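Local coordinates for protein beta-fructofuranosidase (Arthrobacter, PDB 3WPU) that belongs to the levansucrase/invertase family, whose members share a catalytic domain built as a five-bladed beta-propeller, at residues 9-14 / 29-34; 25-30 / 277-282; 300-305 / 330-335; 323-328 / 377-382. All blocks are in the same frame, centred on the assembly; numbering follows the deposited sequence.

The four contacts show how one side of what is probably a beta-propeller is knitted together by segments 15 to nearly 250 residues apart. Contacts 1 and 2 share Thr29 and Arg30, and their centres are about 8 Å apart. Contact 3 follows, its centre about 11 Å from that of contact 2, and Arg30 NH1 reaches Cys332 O at 2.9 Å. Contacts 2, 3 and 4 reach one mixed sheet, in which strands 26-27 and 321-331 are neighbours; Thr25 OG1 meets Pro326 O at 2.7 Å between contacts 2 and 4. Contact 4 meets contact 1, some 17 Å away centre to centre, through Asp381, whose OD1 is bonded to His13 ND1 and OD2 to Thr14 N.

Contact 1: 9-14 / 29-34; sequences EPTIHT and TRADAR
Asp32, in the first turn of helix 30-38, meets Thr11 and His13 of the N-terminal segment through its carboxylate. From CB the chain runs to CG anti to the carbonyl carbon (chi1 -70°), which swings the group back over the start of the helix, and the two oxygens then divide the work. OD1 receives Thr11 N at 2.9 Å, nearly in line with its C-O bond, and holds Thr11 O through a water that donates to both oxygens. OD2 takes His13 NE2 at 2.7 Å on its syn side. That bond is almost straight (166°) and lies in the imidazole plane, although ring and carboxylate are turned 44° apart. A second donor, Thr29 N, comes to OD2 from above the carboxylate plane at 3.2 Å. The second ring nitrogen, ND1, is hydrogen-bonded to Asp381 OD1, so both nitrogens have partners and the ring's rotation is fixed. Beside this network Thr29 OG1 donates to Thr11 OG1 at 2.7 Å, tip to tip, and Thr11 OG1 is also bonded to Gly282 O. Asp32 N returns a bond to Thr29 OG1, completing the reciprocal pair of a helix N-terminal capping box, here extended by a histidine-carboxylate bond.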
loop_
_atom_site.group_PDB
_atom_site.type_symbol
_atom_site.label_atom_id
_atom_site.label_comp_id
_atom_site.label_asym_id
_atom_site.label_seq_id
_atom_site.Cartn_x
_atom_site.Cartn_y
_atom_site.Cartn_z
ATOM N N GLU A 9 -24.440 -15.930 -6.912
ATOM C CA GLU A 9 -24.002 -15.011 -7.921
ATOM C C GLU A 9 -23.517 -13.719 -7.244
ATOM O O GLU A 9 -23.934 -13.393 -6.156
ATOM C CB GLU A 9 -25.152 -14.747 -8.892
ATOM C CG GLU A 9 -25.495 -16.013 -9.671
ATOM C CD GLU A 9 -26.420 -15.766 -10.813
ATOM O OE1 GLU A 9 -26.300 -14.681 -11.422
ATOM O OE2 GLU A 9 -27.238 -16.661 -11.117
ATOM N N PRO A 10 -22.563 -13.023 -7.875
ATOM C CA PRO A 10 -22.002 -11.820 -7.300
ATOM C C PRO A 10 -23.003 -10.688 -7.437
ATOM O O PRO A 10 -23.909 -10.767 -8.262
ATOM C CB PRO A 10 -20.758 -11.560 -8.151
ATOM C CG PRO A 10 -21.031 -12.233 -9.435
ATOM C CD PRO A 10 -21.851 -13.433 -9.093
ATOM N N THR A 11 -22.814 -9.666 -6.617
ATOM C CA THR A 11 -23.690 -8.511 -6.586
ATOM C C THR A 11 -23.547 -7.782 -7.898
ATOM O O THR A 11 -22.470 -7.732 -8.478
ATOM C CB THR A 11 -23.292 -7.585 -5.406
ATOM O OG1 THR A 11 -23.352 -8.329 -4.183
ATOM C CG2 THR A 11 -24.212 -6.409 -5.291
ATOM N N ILE A 12 -24.644 -7.200 -8.378
ATOM C CA ILE A 12 -24.578 -6.347 -9.552
ATOM C C ILE A 12 -24.138 -4.964 -9.097
ATOM O O ILE A 12 -24.801 -4.348 -8.252
ATOM C CB ILE A 12 -25.935 -6.281 -10.284
ATOM C CG1 ILE A 12 -26.302 -7.677 -10.813
ATOM C CG2 ILE A 12 -25.845 -5.297 -11.431
ATOM C CD1 ILE A 12 -27.629 -7.739 -11.551
ATOM N N HIS A 13 -22.996 -4.515 -9.626
ATOM C CA HIS A 13 -22.448 -3.194 -9.330
ATOM C C HIS A 13 -22.424 -2.405 -10.638
ATOM O O HIS A 13 -22.076 -2.936 -11.690
ATOM C CB HIS A 13 -21.021 -3.269 -8.799
ATOM C CG HIS A 13 -20.896 -3.873 -7.434
ATOM N ND1 HIS A 13 -21.118 -3.158 -6.279
ATOM C CD2 HIS A 13 -20.505 -5.112 -7.038
ATOM C CE1 HIS A 13 -20.905 -3.938 -5.229
ATOM N NE2 HIS A 13 -20.515 -5.119 -5.666
ATOM N N THR A 14 -22.789 -1.135 -10.571
ATOM C CA THR A 14 -22.950 -0.339 -11.782
ATOM C C THR A 14 -21.743 0.464 -12.216
ATOM O O THR A 14 -21.730 0.988 -13.329
ATOM C CB THR A 14 -24.099 0.666 -11.594
ATOM O OG1 THR A 14 -23.704 1.664 -10.660
ATOM C CG2 THR A 14 -25.334 -0.029 -11.059
ATOM N N THR A 29 -19.362 -6.995 -1.004
ATOM C CA THR A 29 -20.436 -7.704 -0.302
ATOM C C THR A 29 -20.023 -9.123 0.040
ATOM O O THR A 29 -19.053 -9.628 -0.492
ATOM C CB THR A 29 -21.722 -7.789 -1.130
ATOM O OG1 THR A 29 -21.509 -8.643 -2.263
ATOM C CG2 THR A 29 -22.157 -6.401 -1.620
ATOM N N ARG A 30 -20.817 -9.800 0.877
ATOM C CA ARG A 30 -20.575 -11.224 1.153
ATOM C C ARG A 30 -20.764 -12.069 -0.114
ATOM O O ARG A 30 -20.005 -12.988 -0.351
ATOM C CB ARG A 30 -21.473 -11.711 2.290
ATOM C CG ARG A 30 -21.064 -11.134 3.633
ATOM C CD ARG A 30 -21.860 -11.705 4.804
ATOM N NE ARG A 30 -21.778 -13.154 4.977
ATOM C CZ ARG A 30 -20.856 -13.786 5.696
ATOM N NH1 ARG A 30 -19.879 -13.114 6.292
ATOM N NH2 ARG A 30 -20.901 -15.106 5.807
ATOM N N ALA A 31 -21.744 -11.721 -0.950
ATOM C CA ALA A 31 -21.969 -12.404 -2.211
ATOM C C ALA A 31 -20.733 -12.270 -3.106
ATOM O O ALA A 31 -20.295 -13.250 -3.723
ATOM C CB ALA A 31 -23.202 -11.828 -2.903
ATOM N N ASP A 32 -20.159 -11.071 -3.142
ATOM C CA ASP A 32 -18.927 -10.792 -3.914
ATOM C C ASP A 32 -17.789 -11.669 -3.358
ATOM O O ASP A 32 -17.131 -12.398 -4.091
ATOM C CB ASP A 32 -18.540 -9.296 -3.814
ATOM C CG ASP A 32 -19.506 -8.350 -4.561
ATOM O OD1 ASP A 32 -20.244 -8.795 -5.468
ATOM O OD2 ASP A 32 -19.460 -7.136 -4.241
ATOM N N ALA A 33 -17.581 -11.589 -2.056
ATOM C CA ALA A 33 -16.471 -12.276 -1.429
ATOM C C ALA A 33 -16.593 -13.792 -1.572
ATOM O O ALA A 33 -15.567 -14.508 -1.614
ATOM C CB ALA A 33 -16.352 -11.849 0.041
ATOM N N ARG A 34 -17.810 -14.312 -1.689
ATOM C CA ARG A 34 -17.979 -15.769 -1.842
ATOM C C ARG A 34 -17.545 -16.269 -3.211
ATOM O O ARG A 34 -17.293 -17.453 -3.397
ATOM C CB ARG A 34 -19.397 -16.231 -1.462
ATOM C CG ARG A 34 -19.639 -16.134 0.033
ATOM C CD ARG A 34 -21.064 -16.465 0.455
ATOM N NE ARG A 34 -21.453 -17.843 0.148
ATOM C CZ ARG A 34 -22.707 -18.308 0.175
ATOM N NH1 ARG A 34 -23.734 -17.508 0.457
ATOM N NH2 ARG A 34 -22.940 -19.585 -0.131
HETATM O O HOH W 1 -19.715 -8.203 -8.071
#

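Contact 2: 25-30 / 277-282; sequences TAKWTR and NEADLG
Asn277 OD1 comes within 4.2 Å of Lys27 CE; its hydrogen bond is within its own segment, taking Asp280 N at 3.0 Å, and Asp280 OD2 accepts Asn277 N, the capping box of helix 278-281. Asn277 ND2 shares a water with Lys27 NZ, the lysine bond being weak. Ala279 offers two surfaces to the lysine: its CB lies 3.4 Å from Lys27 CE, tighter than ordinary carbon contact, and its carbonyl O sits 3.2 Å from Lys27 CD. Extended through CE, the lysine runs its methylenes along the helix, and the last torsion (75°) turns NZ aside toward the shared water. Asp280 OD1 lies 3.4 Å from CE of the same chain but 4.8 Å from Lys27 NZ, too far for a salt bridge. The carbonyl of Asp280 accepts Arg30 N at 3.0 Å, in the carbonyl plane. Leu281 runs side by side with Arg30, CD1 against CD at 4.1 Å, while the Arg30 head continues to a salt bridge with Glu291. Gly282, with positive phi, sets its CA against Thr29 CB. The two segments are thus held by one backbone hydrogen bond and close carbon packing, to which Lys27 and Asp280 probably add longer-range attraction between opposite charges.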
loop_
_atom_site.group_PDB
_atom_site.type_symbol
_atom_site.label_atom_id
_atom_site.label_comp_id
_atom_site.label_asym_id
_atom_site.label_seq_id
_atom_site.Cartn_x
_atom_site.Cartn_y
_atom_site.Cartn_z
ATOM N N THR A 25 -21.471 4.963 -0.372
ATOM C CA THR A 25 -20.349 4.083 -0.015
ATOM C C THR A 25 -20.587 2.745 -0.709
ATOM O O THR A 25 -21.631 2.092 -0.487
ATOM C CB THR A 25 -20.280 3.860 1.491
ATOM O OG1 THR A 25 -20.062 5.084 2.187
ATOM C CG2 THR A 25 -19.136 2.894 1.851
ATOM N N ALA A 26 -19.617 2.338 -1.528
ATOM C CA ALA A 26 -19.663 1.043 -2.220
ATOM C C ALA A 26 -19.447 -0.052 -1.197
ATOM O O ALA A 26 -18.727 0.164 -0.222
ATOM C CB ALA A 26 -18.589 0.941 -3.280
ATOM N N LYS A 27 -20.069 -1.198 -1.442
ATOM C CA LYS A 27 -19.896 -2.377 -0.583
ATOM C C LYS A 27 -19.180 -3.480 -1.320
ATOM O O LYS A 27 -19.538 -3.842 -2.453
ATOM C CB LYS A 27 -21.259 -2.883 -0.112
ATOM C CG LYS A 27 -22.018 -1.872 0.736
ATOM C CD LYS A 27 -23.325 -2.449 1.219
ATOM C CE LYS A 27 -24.107 -1.453 2.040
ATOM N NZ LYS A 27 -24.720 -0.435 1.158
ATOM N N TRP A 28 -18.157 -4.047 -0.667
ATOM C CA TRP A 28 -17.600 -5.329 -1.069
ATOM C C TRP A 28 -18.436 -6.342 -0.309
ATOM O O TRP A 28 -18.309 -6.444 0.907
ATOM C CB TRP A 28 -16.132 -5.427 -0.672
ATOM C CG TRP A 28 -15.441 -6.674 -1.100
ATOM C CD1 TRP A 28 -15.797 -7.503 -2.123
ATOM C CD2 TRP A 28 -14.231 -7.229 -0.544
ATOM N NE1 TRP A 28 -14.914 -8.553 -2.210
ATOM C CE2 TRP A 28 -13.919 -8.366 -1.293
ATOM C CE3 TRP A 28 -13.350 -6.817 0.462
ATOM C CZ2 TRP A 28 -12.806 -9.153 -1.017
ATOM C CZ3 TRP A 28 -12.265 -7.625 0.750
ATOM C CH2 TRP A 28 -11.987 -8.736 -0.015
ATOM N N THR A 29 -19.362 -6.995 -1.004
ATOM C CA THR A 29 -20.436 -7.704 -0.302
ATOM C C THR A 29 -20.023 -9.123 0.040
ATOM O O THR A 29 -19.053 -9.628 -0.492
ATOM C CB THR A 29 -21.722 -7.789 -1.130
ATOM O OG1 THR A 29 -21.509 -8.643 -2.263
ATOM C CG2 THR A 29 -22.157 -6.401 -1.620
ATOM N N ARG A 30 -20.817 -9.800 0.877
ATOM C CA ARG A 30 -20.575 -11.224 1.153
ATOM C C ARG A 30 -20.764 -12.069 -0.114
ATOM O O ARG A 30 -20.005 -12.988 -0.351
ATOM C CB ARG A 30 -21.473 -11.711 2.290
ATOM C CG ARG A 30 -21.064 -11.134 3.633
ATOM C CD ARG A 30 -21.860 -11.705 4.804
ATOM N NE ARG A 30 -21.778 -13.154 4.977
ATOM C CZ ARG A 30 -20.856 -13.786 5.696
ATOM N NH1 ARG A 30 -19.879 -13.114 6.292
ATOM N NH2 ARG A 30 -20.901 -15.106 5.807
ATOM N N ASN A 277 -26.610 -5.321 7.031
ATOM C CA ASN A 277 -27.924 -5.271 6.412
ATOM C C ASN A 277 -27.929 -6.034 5.092
ATOM O O ASN A 277 -26.920 -6.645 4.723
ATOM C CB ASN A 277 -28.373 -3.817 6.243
ATOM C CG ASN A 277 -27.487 -3.020 5.309
ATOM O OD1 ASN A 277 -26.825 -3.562 4.415
ATOM N ND2 ASN A 277 -27.465 -1.712 5.512
ATOM N N GLU A 278 -29.058 -6.017 4.387
ATOM C CA GLU A 278 -29.183 -6.773 3.136
ATOM C C GLU A 278 -28.148 -6.358 2.098
ATOM O O GLU A 278 -27.657 -7.196 1.348
ATOM C CB GLU A 278 -30.590 -6.616 2.531
ATOM C CG GLU A 278 -31.621 -7.481 3.227
ATOM C CD GLU A 278 -33.006 -7.369 2.606
ATOM O OE1 GLU A 278 -33.953 -7.916 3.205
ATOM O OE2 GLU A 278 -33.152 -6.734 1.537
ATOM N N ALA A 279 -27.831 -5.069 2.052
ATOM C CA ALA A 279 -26.884 -4.554 1.067
ATOM C C ALA A 279 -25.449 -5.032 1.335
ATOM O O ALA A 279 -24.710 -5.266 0.394
ATOM C CB ALA A 279 -26.950 -3.039 1.002
ATOM N N ASP A 280 -25.085 -5.173 2.600
ATOM C CA ASP A 280 -23.785 -5.759 2.967
ATOM C C ASP A 280 -23.714 -7.222 2.522
ATOM O O ASP A 280 -22.668 -7.684 2.039
ATOM C CB ASP A 280 -23.552 -5.734 4.474
ATOM C CG ASP A 280 -23.531 -4.343 5.063
ATOM O OD1 ASP A 280 -22.892 -3.423 4.510
ATOM O OD2 ASP A 280 -24.151 -4.200 6.125
ATOM N N LEU A 281 -24.820 -7.945 2.670
ATOM C CA LEU A 281 -24.869 -9.347 2.218
ATOM C C LEU A 281 -24.810 -9.429 0.688
ATOM O O LEU A 281 -24.034 -10.200 0.122
ATOM C CB LEU A 281 -26.090 -10.071 2.785
ATOM C CG LEU A 281 -25.878 -10.723 4.140
ATOM C CD1 LEU A 281 -25.414 -9.747 5.201
ATOM C CD2 LEU A 281 -27.188 -11.396 4.540
ATOM N N GLY A 282 -25.583 -8.566 0.024
ATOM C CA GLY A 282 -25.453 -8.335 -1.410
ATOM C C GLY A 282 -26.010 -9.397 -2.354
ATOM O O GLY A 282 -25.701 -9.379 -3.540
HETATM O O HOH W 2 -26.044 0.395 3.755
#

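Contact 3: 300-305 / 330-335; sequences GATYQI and ANCVTD
Ala301 and Cys332 meet through carbon and sulfur: their CB atoms are 3.8 Å apart, while Thr302 CG2 approaches the sulfur SG at 3.9 Å. The sulfur stands anti to the Cys332 carbonyl carbon (chi1 -66°), which puts it beside Ala301 O and Thr302 CG2; its disulfide to Cys276 ties this packing to the chain just ahead of helix 278-281. Ile305 lies obliquely across Asn331, with CB 3.4 Å from Asn331 OD1; that oxygen is hydrogen-bonded to Ser267. At Gln304 the aliphatic start of the side chain rests on the Asp335 backbone, CB being 3.5 Å from Asp335 N. These contacts close the open end of a beta-hairpin in the mixed sheet: one segment leads into strand 305-313, and the other leaves its antiparallel partner, strand 321-331. Cys332 N gives a short but bent and therefore weak bond to Gln304 O (2.7 Å, 127°), and Cys332 CA directs a C-H at Ala301 O, 3.3 Å away and fairly straight at 161°. Ala330 O meanwhile accepts from both Val333 N and Thr334 N, curling the exit into a tight turn. One water lies 2.8 Å from Tyr303 O, and another accepts from Ile305 N.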
loop_
_atom_site.group_PDB
_atom_site.type_symbol
_atom_site.label_atom_id
_atom_site.label_comp_id
_atom_site.label_asym_id
_atom_site.label_seq_id
_atom_site.Cartn_x
_atom_site.Cartn_y
_atom_site.Cartn_z
ATOM N N GLY A 300 -20.806 -13.699 14.291
ATOM C CA GLY A 300 -19.504 -13.122 14.627
ATOM C C GLY A 300 -18.987 -12.193 13.523
ATOM O O GLY A 300 -18.062 -11.420 13.738
ATOM N N ALA A 301 -19.586 -12.301 12.334
ATOM C CA ALA A 301 -19.141 -11.505 11.165
ATOM C C ALA A 301 -19.234 -10.003 11.397
ATOM O O ALA A 301 -18.535 -9.216 10.740
ATOM C CB ALA A 301 -19.950 -11.886 9.950
ATOM N N THR A 302 -20.067 -9.594 12.349
ATOM C CA THR A 302 -20.244 -8.168 12.634
ATOM C C THR A 302 -19.020 -7.535 13.271
ATOM O O THR A 302 -18.941 -6.328 13.337
ATOM C CB THR A 302 -21.442 -7.903 13.560
ATOM O OG1 THR A 302 -21.245 -8.588 14.814
ATOM C CG2 THR A 302 -22.724 -8.334 12.886
ATOM N N TYR A 303 -18.077 -8.352 13.750
ATOM C CA TYR A 303 -16.792 -7.856 14.220
ATOM C C TYR A 303 -15.769 -7.535 13.095
ATOM O O TYR A 303 -14.680 -7.036 13.364
ATOM C CB TYR A 303 -16.197 -8.875 15.193
ATOM C CG TYR A 303 -17.095 -9.108 16.400
ATOM C CD1 TYR A 303 -17.489 -8.050 17.204
ATOM C CD2 TYR A 303 -17.530 -10.393 16.747
ATOM C CE1 TYR A 303 -18.300 -8.239 18.314
ATOM C CE2 TYR A 303 -18.343 -10.598 17.860
ATOM C CZ TYR A 303 -18.731 -9.515 18.639
ATOM O OH TYR A 303 -19.550 -9.685 19.759
ATOM N N GLN A 304 -16.125 -7.843 11.853
ATOM C CA GLN A 304 -15.281 -7.530 10.686
ATOM C C GLN A 304 -15.975 -6.457 9.855
ATOM O O GLN A 304 -16.849 -6.775 9.036
ATOM C CB GLN A 304 -15.040 -8.787 9.861
ATOM C CG GLN A 304 -14.052 -9.762 10.486
ATOM C CD GLN A 304 -14.668 -10.643 11.560
ATOM O OE1 GLN A 304 -15.714 -11.262 11.342
ATOM N NE2 GLN A 304 -14.016 -10.712 12.725
ATOM N N ILE A 305 -15.593 -5.203 10.093
ATOM C CA ILE A 305 -16.273 -4.045 9.472
ATOM C C ILE A 305 -15.248 -3.002 9.003
ATOM O O ILE A 305 -15.300 -1.798 9.353
ATOM C CB ILE A 305 -17.334 -3.435 10.412
ATOM C CG1 ILE A 305 -16.733 -3.070 11.785
ATOM C CG2 ILE A 305 -18.503 -4.384 10.591
ATOM C CD1 ILE A 305 -17.644 -2.274 12.689
ATOM N N ALA A 330 -16.548 -3.040 3.897
ATOM C CA ALA A 330 -16.495 -4.479 3.879
ATOM C C ALA A 330 -17.165 -5.079 5.136
ATOM O O ALA A 330 -16.636 -6.015 5.779
ATOM C CB ALA A 330 -15.043 -4.923 3.779
ATOM N N ASN A 331 -18.320 -4.526 5.484
ATOM C CA ASN A 331 -19.058 -4.948 6.678
ATOM C C ASN A 331 -19.490 -6.394 6.557
ATOM O O ASN A 331 -20.044 -6.815 5.537
ATOM C CB ASN A 331 -20.265 -4.052 6.955
ATOM C CG ASN A 331 -19.868 -2.614 7.241
ATOM O OD1 ASN A 331 -18.715 -2.303 7.488
ATOM N ND2 ASN A 331 -20.838 -1.720 7.158
ATOM N N CYS A 332 -19.140 -7.158 7.585
ATOM C CA CYS A 332 -19.278 -8.609 7.611
ATOM C C CYS A 332 -18.491 -9.344 6.508
ATOM O O CYS A 332 -18.861 -10.447 6.100
ATOM C CB CYS A 332 -20.771 -8.996 7.598
ATOM S SG CYS A 332 -21.599 -8.459 9.117
ATOM N N VAL A 333 -17.420 -8.715 6.008
ATOM C CA VAL A 333 -16.557 -9.363 5.003
ATOM C C VAL A 333 -15.124 -9.425 5.512
ATOM O O VAL A 333 -14.565 -10.511 5.640
ATOM C CB VAL A 333 -16.666 -8.644 3.644
ATOM C CG1 VAL A 333 -15.591 -9.122 2.672
ATOM C CG2 VAL A 333 -18.043 -8.918 3.061
ATOM N N THR A 334 -14.555 -8.281 5.888
ATOM C CA THR A 334 -13.208 -8.264 6.476
ATOM C C THR A 334 -13.034 -7.109 7.480
ATOM O O THR A 334 -13.597 -6.008 7.311
ATOM C CB THR A 334 -12.069 -8.190 5.416
ATOM O OG1 THR A 334 -10.804 -8.213 6.086
ATOM C CG2 THR A 334 -12.141 -6.903 4.569
ATOM N N ASP A 335 -12.189 -7.368 8.466
ATOM C CA ASP A 335 -11.740 -6.405 9.462
ATOM C C ASP A 335 -10.844 -5.326 8.858
ATOM O O ASP A 335 -10.812 -4.189 9.345
ATOM C CB ASP A 335 -10.928 -7.170 10.543
ATOM C CG ASP A 335 -10.496 -6.295 11.708
ATOM O OD1 ASP A 335 -11.299 -5.452 12.203
ATOM O OD2 ASP A 335 -9.328 -6.469 12.146
HETATM O O HOH W 3 -13.765 -4.503 14.117
HETATM O O HOH W 4 -13.201 -4.182 11.471
#

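Contact 4: 323-328 / 377-382; sequences FLPPIL and GIRSDY
A classic beta bulge, with Ile327 and Leu328 both facing Val308, marks the corner of strand 321-331 where the guanidinium of Arg379 takes hold of Pro325 and Pro326. Arg379 starts with CG anti to its backbone N (chi1 -176°), and the bend at its third torsion (-52°) brings the guanidinium edge to the strand carbonyls. NH2 donates to Pro325 O at 2.8 Å and NH1 to the same oxygen at 3.2 Å, the two nitrogens gripping it end-on from one face of its plane. NH1 also reaches Pro326 O at 3.0 Å, from well above that carbonyl plane. Both oxygens lie near the guanidinium plane, leaving the flat faces to carbon: Ile327 CG2 sits 3.6 Å above one face, and the Pro325 ring lies toward the opposite face, its CD 3.6 Å from NH2. Further bonds to Pro20 O and Phe24 O tie in the N-terminal segment. A water donates to both Ile327 O (2.6 Å) and Ser380 O, and Tyr382 OH donates to Ile378 O. The contact joins strand 321-331 of one sheet to the loop between strands 369-375 and 383-384 of the next, consistent with neighbouring blades of a beta-propeller.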
loop_
_atom_site.group_PDB
_atom_site.type_symbol
_atom_site.label_atom_id
_atom_site.label_comp_id
_atom_site.label_asym_id
_atom_site.label_seq_id
_atom_site.Cartn_x
_atom_site.Cartn_y
_atom_site.Cartn_z
ATOM N N PHE A 323 -12.607 15.151 6.409
ATOM C CA PHE A 323 -13.116 13.835 6.112
ATOM C C PHE A 323 -14.260 13.942 5.121
ATOM O O PHE A 323 -15.040 14.921 5.137
ATOM C CB PHE A 323 -13.665 13.154 7.360
ATOM C CG PHE A 323 -12.622 12.550 8.263
ATOM C CD1 PHE A 323 -11.727 11.642 7.774
ATOM C CD2 PHE A 323 -12.594 12.867 9.602
ATOM C CE1 PHE A 323 -10.789 11.051 8.606
ATOM C CE2 PHE A 323 -11.663 12.295 10.455
ATOM C CZ PHE A 323 -10.763 11.389 9.953
ATOM N N LEU A 324 -14.342 12.950 4.255
ATOM C CA LEU A 324 -15.500 12.703 3.412
ATOM C C LEU A 324 -16.025 11.302 3.729
ATOM O O LEU A 324 -15.344 10.522 4.430
ATOM C CB LEU A 324 -15.124 12.840 1.936
ATOM C CG LEU A 324 -14.635 14.225 1.507
ATOM C CD1 LEU A 324 -14.166 14.248 0.064
ATOM C CD2 LEU A 324 -15.707 15.290 1.721
ATOM N N PRO A 325 -17.226 10.958 3.235
ATOM C CA PRO A 325 -17.773 9.633 3.619
ATOM C C PRO A 325 -16.907 8.470 3.077
ATOM O O PRO A 325 -16.185 8.620 2.100
ATOM C CB PRO A 325 -19.190 9.664 3.030
ATOM C CG PRO A 325 -19.533 11.149 2.998
ATOM C CD PRO A 325 -18.251 11.809 2.585
ATOM N N PRO A 326 -16.936 7.303 3.739
ATOM C CA PRO A 326 -16.133 6.214 3.200
ATOM C C PRO A 326 -16.485 5.836 1.760
ATOM O O PRO A 326 -17.662 5.934 1.334
ATOM C CB PRO A 326 -16.448 5.024 4.143
ATOM C CG PRO A 326 -17.164 5.584 5.315
ATOM C CD PRO A 326 -17.778 6.893 4.876
ATOM N N ILE A 327 -15.488 5.454 0.988
ATOM C CA ILE A 327 -15.743 5.016 -0.408
ATOM C C ILE A 327 -15.985 3.532 -0.587
ATOM O O ILE A 327 -16.592 3.124 -1.592
ATOM C CB ILE A 327 -14.670 5.508 -1.416
ATOM C CG1 ILE A 327 -13.253 5.084 -0.987
ATOM C CG2 ILE A 327 -14.732 7.023 -1.571
ATOM C CD1 ILE A 327 -12.192 5.324 -2.045
ATOM N N LEU A 328 -15.498 2.707 0.342
ATOM C CA LEU A 328 -15.744 1.269 0.301
ATOM C C LEU A 328 -15.901 0.750 1.729
ATOM O O LEU A 328 -15.191 1.207 2.648
ATOM C CB LEU A 328 -14.586 0.552 -0.382
ATOM C CG LEU A 328 -14.740 -0.964 -0.555
ATOM C CD1 LEU A 328 -15.671 -1.284 -1.716
ATOM C CD2 LEU A 328 -13.398 -1.675 -0.692
ATOM N N GLY A 377 -15.422 6.668 -11.035
ATOM C CA GLY A 377 -15.029 7.802 -10.219
ATOM C C GLY A 377 -14.380 7.309 -8.948
ATOM O O GLY A 377 -14.533 6.118 -8.594
ATOM N N ILE A 378 -13.665 8.197 -8.254
ATOM C CA ILE A 378 -13.039 7.806 -6.965
ATOM C C ILE A 378 -14.101 7.395 -5.929
ATOM O O ILE A 378 -13.863 6.503 -5.098
ATOM C CB ILE A 378 -12.069 8.869 -6.411
ATOM C CG1 ILE A 378 -12.797 10.205 -6.099
ATOM C CG2 ILE A 378 -10.961 9.077 -7.438
ATOM C CD1 ILE A 378 -11.884 11.202 -5.439
ATOM N N ARG A 379 -15.276 8.016 -6.012
ATOM C CA ARG A 379 -16.483 7.531 -5.356
ATOM C C ARG A 379 -17.405 6.975 -6.433
ATOM O O ARG A 379 -17.921 7.711 -7.281
ATOM C CB ARG A 379 -17.181 8.635 -4.542
ATOM C CG ARG A 379 -18.390 8.142 -3.757
ATOM C CD ARG A 379 -19.111 9.180 -2.914
ATOM N NE ARG A 379 -18.184 9.891 -2.049
ATOM C CZ ARG A 379 -17.679 9.390 -0.925
ATOM N NH1 ARG A 379 -18.081 8.214 -0.495
ATOM N NH2 ARG A 379 -16.810 10.107 -0.229
ATOM N N SER A 380 -17.586 5.671 -6.424
ATOM C CA SER A 380 -18.420 5.021 -7.408
ATOM C C SER A 380 -19.030 3.758 -6.843
ATOM O O SER A 380 -18.619 3.305 -5.779
ATOM C CB SER A 380 -17.591 4.754 -8.668
ATOM O OG SER A 380 -16.547 3.819 -8.420
ATOM N N ASP A 381 -19.978 3.152 -7.554
ATOM C CA ASP A 381 -20.441 1.828 -7.167
ATOM C C ASP A 381 -19.456 0.808 -7.697
ATOM O O ASP A 381 -19.673 0.145 -8.719
ATOM C CB ASP A 381 -21.869 1.538 -7.637
ATOM C CG ASP A 381 -22.335 0.164 -7.213
ATOM O OD1 ASP A 381 -21.678 -0.458 -6.327
ATOM O OD2 ASP A 381 -23.321 -0.348 -7.776
ATOM N N TYR A 382 -18.337 0.707 -6.983
ATOM C CA TYR A 382 -17.197 -0.081 -7.413
ATOM C C TYR A 382 -17.562 -1.540 -7.714
ATOM O O TYR A 382 -18.340 -2.164 -6.982
ATOM C CB TYR A 382 -16.126 -0.070 -6.329
ATOM C CG TYR A 382 -15.222 1.145 -6.319
ATOM C CD1 TYR A 382 -15.395 2.177 -5.387
ATOM C CD2 TYR A 382 -14.174 1.263 -7.244
ATOM C CE1 TYR A 382 -14.572 3.304 -5.392
ATOM C CE2 TYR A 382 -13.340 2.375 -7.232
ATOM C CZ TYR A 382 -13.537 3.388 -6.299
ATOM O OH TYR A 382 -12.671 4.465 -6.337
HETATM O O HOH W 5 -17.554 4.640 -3.493
#